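Local coordinates for protein octenoyl-coa reductase/carboxylase (Streptomyces sp., PDB 4A0S) that catalyses the NADPH-dependent reductive carboxylation of 2-octenoyl-CoA, supplying an alkylmalonyl-CoA extender unit for the cinnabaramide polyketide synthase, at residues E146-T151 / L157-R162; R162-E167 / G177-S182. All blocks are in the same frame, centred on the assembly; numbering follows the deposited sequence.

Interaction 1 of 2, residues E146-T151 / L157-R162. With CO8 (octanoyl-coenzyme A), chain E.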
loop_
_atom_site.group_PDB
_atom_site.type_symbol
_atom_site.label_atom_id
_atom_site.label_comp_id
_atom_site.label_asym_id
_atom_site.label_seq_id
_atom_site.Cartn_x
_atom_site.Cartn_y
_atom_site.Cartn_z
ATOM N N GLU A 146 5.981 1.066 23.929
ATOM C CA GLU A 146 4.622 0.759 23.504
ATOM C C GLU A 146 3.626 1.879 23.829
ATOM O O GLU A 146 2.457 1.836 23.409
ATOM C CB GLU A 146 4.182 -0.564 24.119
ATOM C CG GLU A 146 5.040 -1.758 23.708
ATOM C CD GLU A 146 6.335 -1.860 24.493
ATOM O OE1 GLU A 146 6.655 -0.940 25.271
ATOM O OE2 GLU A 146 7.043 -2.869 24.330
ATOM N N GLN A 147 4.099 2.897 24.544
ATOM C CA GLN A 147 3.310 4.086 24.879
ATOM C C GLN A 147 3.335 5.125 23.791
ATOM O O GLN A 147 2.430 5.956 23.675
ATOM C CB GLN A 147 3.865 4.755 26.125
ATOM C CG GLN A 147 3.136 4.417 27.355
ATOM C CD GLN A 147 3.633 5.224 28.519
ATOM O OE1 GLN A 147 4.248 4.679 29.423
ATOM N NE2 GLN A 147 3.406 6.537 28.484
ATOM N N GLU A 148 4.392 5.094 22.997
ATOM C CA GLU A 148 4.560 6.000 21.866
ATOM C C GLU A 148 3.514 5.630 20.840
ATOM O O GLU A 148 3.414 4.475 20.479
ATOM C CB GLU A 148 5.882 5.758 21.164
ATOM C CG GLU A 148 7.048 6.251 21.862
ATOM C CD GLU A 148 8.183 6.356 20.907
ATOM O OE1 GLU A 148 8.255 7.386 20.208
ATOM O OE2 GLU A 148 8.965 5.390 20.826
ATOM N N PRO A 149 2.769 6.616 20.336
ATOM C CA PRO A 149 1.803 6.343 19.272
ATOM C C PRO A 149 2.410 5.620 18.075
ATOM O O PRO A 149 1.798 4.674 17.569
ATOM C CB PRO A 149 1.297 7.739 18.914
ATOM C CG PRO A 149 1.313 8.436 20.264
ATOM C CD PRO A 149 2.617 7.974 20.886
ATOM N N ALA A 150 3.610 6.029 17.654
ATOM C CA ALA A 150 4.212 5.504 16.424
ATOM C C ALA A 150 4.324 3.990 16.495
ATOM O O ALA A 150 4.122 3.296 15.501
ATOM C CB ALA A 150 5.573 6.141 16.173
ATOM N N THR A 151 4.592 3.483 17.697
ATOM C CA THR A 151 4.737 2.050 17.931
ATOM C C THR A 151 3.498 1.274 17.493
ATOM O O THR A 151 3.602 0.156 17.021
ATOM C CB THR A 151 4.985 1.744 19.415
ATOM O OG1 THR A 151 6.168 2.421 19.834
ATOM C CG2 THR A 151 5.146 0.221 19.642
ATOM N N LEU A 157 8.894 1.989 14.617
ATOM C CA LEU A 157 8.933 3.382 14.194
ATOM C C LEU A 157 9.000 4.409 15.300
ATOM O O LEU A 157 9.235 5.587 15.020
ATOM C CB LEU A 157 7.800 3.708 13.204
ATOM C CG LEU A 157 8.214 3.517 11.732
ATOM C CD1 LEU A 157 9.171 4.616 11.341
ATOM C CD2 LEU A 157 8.856 2.155 11.464
ATOM N N GLY A 158 8.823 3.965 16.533
ATOM C CA GLY A 158 8.794 4.877 17.671
ATOM C C GLY A 158 10.157 5.498 17.832
ATOM O O GLY A 158 11.154 4.875 17.526
ATOM N N THR A 159 10.211 6.732 18.319
ATOM C CA THR A 159 11.511 7.384 18.477
ATOM C C THR A 159 12.317 6.717 19.592
ATOM O O THR A 159 13.522 6.896 19.674
ATOM C CB THR A 159 11.367 8.884 18.751
ATOM O OG1 THR A 159 10.729 9.078 20.007
ATOM C CG2 THR A 159 10.516 9.525 17.698
ATOM N N GLU A 160 11.660 5.901 20.408
ATOM C CA GLU A 160 12.345 5.191 21.483
ATOM C C GLU A 160 12.691 3.764 21.065
ATOM O O GLU A 160 13.080 2.943 21.887
ATOM C CB GLU A 160 11.504 5.193 22.770
ATOM C CG GLU A 160 11.203 6.595 23.343
ATOM C CD GLU A 160 12.451 7.373 23.708
ATOM O OE1 GLU A 160 13.537 6.764 23.817
ATOM O OE2 GLU A 160 12.346 8.610 23.872
ATOM N N GLN A 161 12.532 3.466 19.781
ATOM C CA GLN A 161 12.857 2.140 19.312
ATOM C C GLN A 161 14.351 1.951 19.465
ATOM O O GLN A 161 15.128 2.785 19.024
ATOM C CB GLN A 161 12.452 1.928 17.857
ATOM C CG GLN A 161 12.949 0.616 17.274
ATOM C CD GLN A 161 14.388 0.698 16.762
ATOM O OE1 GLN A 161 14.726 1.559 15.932
ATOM N NE2 GLN A 161 15.234 -0.202 17.247
ATOM N N ARG A 162 14.722 0.867 20.117
ATOM C CA ARG A 162 16.116 0.503 20.307
ATOM C C ARG A 162 16.363 -0.951 19.956
ATOM O O ARG A 162 15.425 -1.742 19.866
ATOM C CB ARG A 162 16.552 0.805 21.733
ATOM C CG ARG A 162 16.659 2.292 21.991
ATOM C CD ARG A 162 17.200 2.599 23.408
ATOM N NE ARG A 162 17.371 4.039 23.527
ATOM C CZ ARG A 162 16.376 4.899 23.712
ATOM N NH1 ARG A 162 15.126 4.465 23.842
ATOM N NH2 ARG A 162 16.635 6.204 23.775
HETATM N N1A CO8 E . 32.620 8.687 21.420
HETATM C C2A CO8 E . 31.602 9.141 22.153
HETATM N N3A CO8 E . 30.546 9.714 21.586
HETATM C C4A CO8 E . 30.496 9.839 20.241
HETATM C C5A CO8 E . 31.533 9.377 19.440
HETATM C C6A CO8 E . 32.626 8.785 20.068
HETATM N N6A CO8 E . 33.645 8.316 19.341
HETATM N N7A CO8 E . 31.216 9.625 18.169
HETATM C C8A CO8 E . 30.024 10.226 18.165
HETATM N N9A CO8 E . 29.587 10.358 19.428
HETATM C C1B CO8 E . 28.318 10.965 19.914
HETATM C C2B CO8 E . 28.378 12.495 19.855
HETATM O O2B CO8 E . 27.722 13.059 21.013
HETATM C C3B CO8 E . 27.582 12.773 18.583
HETATM O O3B CO8 E . 27.005 14.070 18.623
HETATM P P3B CO8 E . 27.757 15.202 17.744
HETATM O O7A CO8 E . 28.031 16.451 18.754
HETATM O O8A CO8 E . 29.288 14.707 17.392
HETATM O O9A CO8 E . 27.008 15.545 16.519
HETATM C C4B CO8 E . 26.504 11.695 18.603
HETATM O O4B CO8 E . 27.184 10.532 19.095
HETATM C C5B CO8 E . 26.068 11.290 17.190
HETATM O O5B CO8 E . 25.151 10.179 17.273
HETATM P P1A CO8 E . 23.617 10.430 17.799
HETATM O O1A CO8 E . 22.877 8.948 17.748
HETATM O O2A CO8 E . 23.518 10.983 19.187
HETATM O O3A CO8 E . 22.957 11.519 16.756
HETATM P P2A CO8 E . 22.133 11.250 15.363
HETATM O O4A CO8 E . 22.567 12.402 14.346
HETATM O O5A CO8 E . 20.644 11.177 15.532
HETATM O O6A CO8 E . 22.735 9.874 14.721
HETATM C CBP CO8 E . 22.665 7.647 13.677
HETATM C CCP CO8 E . 21.870 8.911 14.086
HETATM C CDP CO8 E . 23.563 8.067 12.502
HETATM C CEP CO8 E . 21.655 6.613 13.178
HETATM C CAP CO8 E . 23.488 7.117 14.899
HETATM O OAP CO8 E . 22.686 6.958 16.114
HETATM C C9P CO8 E . 24.300 5.825 14.610
HETATM O O9P CO8 E . 25.332 5.900 13.930
HETATM N N8P CO8 E . 23.842 4.677 15.160
HETATM C C7P CO8 E . 24.574 3.381 15.038
HETATM C C6P CO8 E . 24.003 2.394 13.981
HETATM C C5P CO8 E . 25.183 1.740 13.223
HETATM O O5P CO8 E . 25.944 2.438 12.559
HETATM N N4P CO8 E . 25.478 0.454 13.398
HETATM C C3P CO8 E . 24.689 -0.628 13.976
HETATM C C2P CO8 E . 24.397 -1.482 12.734
HETATM S S1P CO8 E . 22.599 -1.684 12.451
HETATM C "C1'" CO8 E . 22.442 -3.300 13.049
HETATM O "O1'" CO8 E . 23.374 -4.124 13.029
HETATM C "C2'" CO8 E . 21.197 -3.573 13.575
HETATM C "C3'" CO8 E . 20.850 -4.801 14.089
HETATM C "C4'" CO8 E . 19.548 -4.996 14.567
HETATM C "C5'" CO8 E . 18.741 -3.736 14.837
HETATM C "C6'" CO8 E . 17.439 -4.233 15.502
HETATM C "C7'" CO8 E . 16.457 -3.099 15.583
HETATM C "C8'" CO8 E . 15.239 -3.593 16.371
#
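Glu148 reaches across from 146-151 and sets its carboxylate against the backbone N-H groups of Thr159 and Glu160. Glu148 OE1 takes Thr159 N at 2.8 Å on its syn lone pair, the bond bent to 136° at the hydrogen. Glu148 OE1 also receives Thr159 OG1 at 3.0 Å, but from above the carboxylate plane, so one residue grips it through backbone and side chain. Glu148 OE2 accepts Glu160 N at 2.8 Å, on the syn side though well tilted from the plane, and the straighter N-H angle is 155°. With CG anti to its carbonyl carbon and the chain extended beyond it (chi2 -162°), Glu148 spans the gap between the two segments.

Next to the carboxylate the backbones draw close. Glu148 OE2 lies 3.2 Å from Gly158 CA, an approach for which the lack of a side chain on Gly158 leaves room, and Ala150 CB is in ordinary van der Waals contact with Gly158 CA at 3.8 Å. Gly158 opens a type I beta turn closed by Gln161, and this turn presents the two N-H groups that Glu148 binds. Further out, Arg162 holds Glu160 OE1 end-on through NH1 and NH2, the oxygen lying nearly in the guanidinium plane. Gln161 points the other way: its OE1 is hydrogen-bonded to Arg328 of the third subunit, while Gln161 NE2 lies 3.5 Å from C8' at the end of the octanoyl chain.

Three donors from two consecutive residues would favour a charged Glu148 carboxylate, which thereby ties the turn carrying Gln161 of the acyl-CoA pocket to an earlier part of the same loop, between strands 142-143 and 162-163.

Interaction 2 of 2, residues R162-E167 / G177-S182. With CO8 (octanoyl-coenzyme A), chain E.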
loop_
_atom_site.group_PDB
_atom_site.type_symbol
_atom_site.label_atom_id
_atom_site.label_comp_id
_atom_site.label_asym_id
_atom_site.label_seq_id
_atom_site.Cartn_x
_atom_site.Cartn_y
_atom_site.Cartn_z
ATOM N N ARG A 162 14.722 0.867 20.117
ATOM C CA ARG A 162 16.116 0.503 20.307
ATOM C C ARG A 162 16.363 -0.951 19.956
ATOM O O ARG A 162 15.425 -1.742 19.866
ATOM C CB ARG A 162 16.552 0.805 21.733
ATOM C CG ARG A 162 16.659 2.292 21.991
ATOM C CD ARG A 162 17.200 2.599 23.408
ATOM N NE ARG A 162 17.371 4.039 23.527
ATOM C CZ ARG A 162 16.376 4.899 23.712
ATOM N NH1 ARG A 162 15.126 4.465 23.842
ATOM N NH2 ARG A 162 16.635 6.204 23.775
ATOM N N ALA A 163 17.630 -1.264 19.708
ATOM C CA ALA A 163 18.087 -2.620 19.466
ATOM C C ALA A 163 18.637 -3.152 20.771
ATOM O O ALA A 163 19.644 -2.669 21.298
ATOM C CB ALA A 163 19.162 -2.655 18.388
ATOM N N TRP A 164 17.941 -4.145 21.293
ATOM C CA TRP A 164 18.364 -4.874 22.460
ATOM C C TRP A 164 19.846 -5.241 22.412
ATOM O O TRP A 164 20.322 -5.768 21.400
ATOM C CB TRP A 164 17.543 -6.140 22.523
ATOM C CG TRP A 164 17.763 -6.877 23.749
ATOM C CD1 TRP A 164 17.705 -6.388 25.006
ATOM C CD2 TRP A 164 18.021 -8.274 23.859
ATOM N NE1 TRP A 164 17.943 -7.389 25.911
ATOM C CE2 TRP A 164 18.140 -8.562 25.229
ATOM C CE3 TRP A 164 18.199 -9.302 22.930
ATOM C CZ2 TRP A 164 18.413 -9.846 25.704
ATOM C CZ3 TRP A 164 18.462 -10.583 23.397
ATOM C CH2 TRP A 164 18.559 -10.844 24.780
ATOM N N GLY A 165 20.564 -4.943 23.495
ATOM C CA GLY A 165 21.989 -5.265 23.585
ATOM C C GLY A 165 22.895 -4.381 22.754
ATOM O O GLY A 165 24.097 -4.606 22.712
ATOM N N PHE A 166 22.321 -3.383 22.083
ATOM C CA PHE A 166 23.098 -2.429 21.307
ATOM C C PHE A 166 22.834 -1.000 21.778
ATOM O O PHE A 166 23.739 -0.338 22.232
ATOM C CB PHE A 166 22.846 -2.589 19.800
ATOM C CG PHE A 166 23.682 -1.684 18.965
ATOM C CD1 PHE A 166 25.043 -1.934 18.788
ATOM C CD2 PHE A 166 23.127 -0.555 18.386
ATOM C CE1 PHE A 166 25.837 -1.082 18.022
ATOM C CE2 PHE A 166 23.912 0.309 17.610
ATOM C CZ PHE A 166 25.279 0.040 17.433
ATOM N N GLU A 167 21.589 -0.540 21.681
ATOM C CA GLU A 167 21.190 0.706 22.350
ATOM C C GLU A 167 20.567 0.431 23.708
ATOM O O GLU A 167 20.108 1.354 24.382
ATOM C CB GLU A 167 20.208 1.516 21.497
ATOM C CG GLU A 167 20.811 2.117 20.245
ATOM C CD GLU A 167 20.417 1.378 18.991
ATOM O OE1 GLU A 167 19.527 0.510 19.074
ATOM O OE2 GLU A 167 20.980 1.684 17.900
ATOM N N GLY A 177 19.259 -12.289 30.331
ATOM C CA GLY A 177 18.977 -11.133 29.496
ATOM C C GLY A 177 17.754 -10.489 30.111
ATOM O O GLY A 177 16.900 -11.176 30.685
ATOM N N VAL A 178 17.694 -9.166 30.024
ATOM C CA VAL A 178 16.511 -8.428 30.447
ATOM C C VAL A 178 15.872 -7.878 29.180
ATOM O O VAL A 178 16.517 -7.205 28.364
ATOM C CB VAL A 178 16.843 -7.296 31.436
ATOM C CG1 VAL A 178 15.611 -6.413 31.688
ATOM C CG2 VAL A 178 17.360 -7.881 32.748
ATOM N N VAL A 179 14.603 -8.208 28.999
ATOM C CA VAL A 179 13.934 -7.846 27.770
ATOM C C VAL A 179 12.576 -7.288 28.082
ATOM O O VAL A 179 11.984 -7.627 29.092
ATOM C CB VAL A 179 13.783 -9.066 26.831
ATOM C CG1 VAL A 179 15.113 -9.786 26.683
ATOM C CG2 VAL A 179 12.724 -10.063 27.346
ATOM N N ARG A 180 12.072 -6.438 27.201
ATOM C CA ARG A 180 10.678 -6.061 27.286
ATOM C C ARG A 180 9.845 -7.245 26.808
ATOM O O ARG A 180 10.259 -7.989 25.931
ATOM C CB ARG A 180 10.391 -4.816 26.456
ATOM C CG ARG A 180 11.164 -3.613 26.947
ATOM C CD ARG A 180 10.509 -2.315 26.505
ATOM N NE ARG A 180 10.915 -1.240 27.415
ATOM C CZ ARG A 180 10.943 0.050 27.093
ATOM N NH1 ARG A 180 10.580 0.437 25.882
ATOM N NH2 ARG A 180 11.319 0.961 27.974
ATOM N N ALA A 181 8.674 -7.410 27.407
ATOM C CA ALA A 181 7.816 -8.527 27.082
ATOM C C ALA A 181 7.500 -8.552 25.580
ATOM O O ALA A 181 7.257 -9.610 25.010
ATOM C CB ALA A 181 6.562 -8.463 27.902
ATOM N N SER A 182 7.531 -7.388 24.944
ATOM C CA SER A 182 7.231 -7.304 23.518
ATOM C C SER A 182 8.433 -7.658 22.649
ATOM O O SER A 182 8.397 -7.466 21.423
ATOM C CB SER A 182 6.724 -5.913 23.160
ATOM O OG SER A 182 7.695 -4.952 23.512
HETATM N N1A CO8 E . 32.620 8.687 21.420
HETATM C C2A CO8 E . 31.602 9.141 22.153
HETATM N N3A CO8 E . 30.546 9.714 21.586
HETATM C C4A CO8 E . 30.496 9.839 20.241
HETATM C C5A CO8 E . 31.533 9.377 19.440
HETATM C C6A CO8 E . 32.626 8.785 20.068
HETATM N N6A CO8 E . 33.645 8.316 19.341
HETATM N N7A CO8 E . 31.216 9.625 18.169
HETATM C C8A CO8 E . 30.024 10.226 18.165
HETATM N N9A CO8 E . 29.587 10.358 19.428
HETATM C C1B CO8 E . 28.318 10.965 19.914
HETATM C C2B CO8 E . 28.378 12.495 19.855
HETATM O O2B CO8 E . 27.722 13.059 21.013
HETATM C C3B CO8 E . 27.582 12.773 18.583
HETATM O O3B CO8 E . 27.005 14.070 18.623
HETATM P P3B CO8 E . 27.757 15.202 17.744
HETATM O O7A CO8 E . 28.031 16.451 18.754
HETATM O O8A CO8 E . 29.288 14.707 17.392
HETATM O O9A CO8 E . 27.008 15.545 16.519
HETATM C C4B CO8 E . 26.504 11.695 18.603
HETATM O O4B CO8 E . 27.184 10.532 19.095
HETATM C C5B CO8 E . 26.068 11.290 17.190
HETATM O O5B CO8 E . 25.151 10.179 17.273
HETATM P P1A CO8 E . 23.617 10.430 17.799
HETATM O O1A CO8 E . 22.877 8.948 17.748
HETATM O O2A CO8 E . 23.518 10.983 19.187
HETATM O O3A CO8 E . 22.957 11.519 16.756
HETATM P P2A CO8 E . 22.133 11.250 15.363
HETATM O O4A CO8 E . 22.567 12.402 14.346
HETATM O O5A CO8 E . 20.644 11.177 15.532
HETATM O O6A CO8 E . 22.735 9.874 14.721
HETATM C CBP CO8 E . 22.665 7.647 13.677
HETATM C CCP CO8 E . 21.870 8.911 14.086
HETATM C CDP CO8 E . 23.563 8.067 12.502
HETATM C CEP CO8 E . 21.655 6.613 13.178
HETATM C CAP CO8 E . 23.488 7.117 14.899
HETATM O OAP CO8 E . 22.686 6.958 16.114
HETATM C C9P CO8 E . 24.300 5.825 14.610
HETATM O O9P CO8 E . 25.332 5.900 13.930
HETATM N N8P CO8 E . 23.842 4.677 15.160
HETATM C C7P CO8 E . 24.574 3.381 15.038
HETATM C C6P CO8 E . 24.003 2.394 13.981
HETATM C C5P CO8 E . 25.183 1.740 13.223
HETATM O O5P CO8 E . 25.944 2.438 12.559
HETATM N N4P CO8 E . 25.478 0.454 13.398
HETATM C C3P CO8 E . 24.689 -0.628 13.976
HETATM C C2P CO8 E . 24.397 -1.482 12.734
HETATM S S1P CO8 E . 22.599 -1.684 12.451
HETATM C "C1'" CO8 E . 22.442 -3.300 13.049
HETATM O "O1'" CO8 E . 23.374 -4.124 13.029
HETATM C "C2'" CO8 E . 21.197 -3.573 13.575
HETATM C "C3'" CO8 E . 20.850 -4.801 14.089
HETATM C "C4'" CO8 E . 19.548 -4.996 14.567
HETATM C "C5'" CO8 E . 18.741 -3.736 14.837
HETATM C "C6'" CO8 E . 17.439 -4.233 15.502
HETATM C "C7'" CO8 E . 16.457 -3.099 15.583
HETATM C "C8'" CO8 E . 15.239 -3.593 16.371
#
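Trp164 reaches strand 176-180 through its indole, within the GroES-like catalytic domain of this member of the medium-chain dehydrogenase/reductase superfamily. The segments are not paired as strands: their closest CA atoms, those of Trp164 and Val179, are 7.5 Å apart, and the indole bridges the interval.

The one hydrogen bond between the segments runs from Trp164 NE1 to Val178 O at 2.8 Å. It is bent, 133° at the hydrogen, and the donor stands above the carbonyl plane instead of on a lone pair; Phe170 O is a second, weak acceptor for NE1. The torsion chi1 of -173°, which puts CG opposite the backbone N, sends the indole across to the strand.

Apolar contacts accompany that bond. Val179 places CG1 over one face of the indole, offset toward its rim, while Gly177 CA meets the ring edge. Strand 64-73 pairs with 176-180, and its Val65 and Val67 also touch Val179.

Polar bonds within 162-167 shape the turn that follows strand 162-163. Ala163 O accepts N-H groups from both Phe166 and Glu167, and Glu167 OE1 accepts the N-H of Ala163 N at 2.7 Å. Octanoyl-CoA lies along this turn, with Ala163 CB 3.7 Å from C6' and Phe166 CZ 3.6 Å from C3P.

The two contacts follow one another along the chain, and Arg162 is shared: it ends 157-162 in interaction 1 and begins 162-167 in interaction 2. Their centres lie 13 Å apart. Their outer segments also come close, at Glu146 OE2 and Ser182 OG near the second subunit, although a bond between these two atoms is doubtful. Both contacts border octanoyl-CoA. Interaction 1 supplies Gln161 at the far end of the acyl chain, and interaction 2 brings Ala163 and Phe166 alongside the acyl and pantetheine parts; Arg162 O, common to both, is 4.0 Å from C8'. The side chains of Gln161 and Trp164 come within about 8 Å and 11 Å of bound NADP.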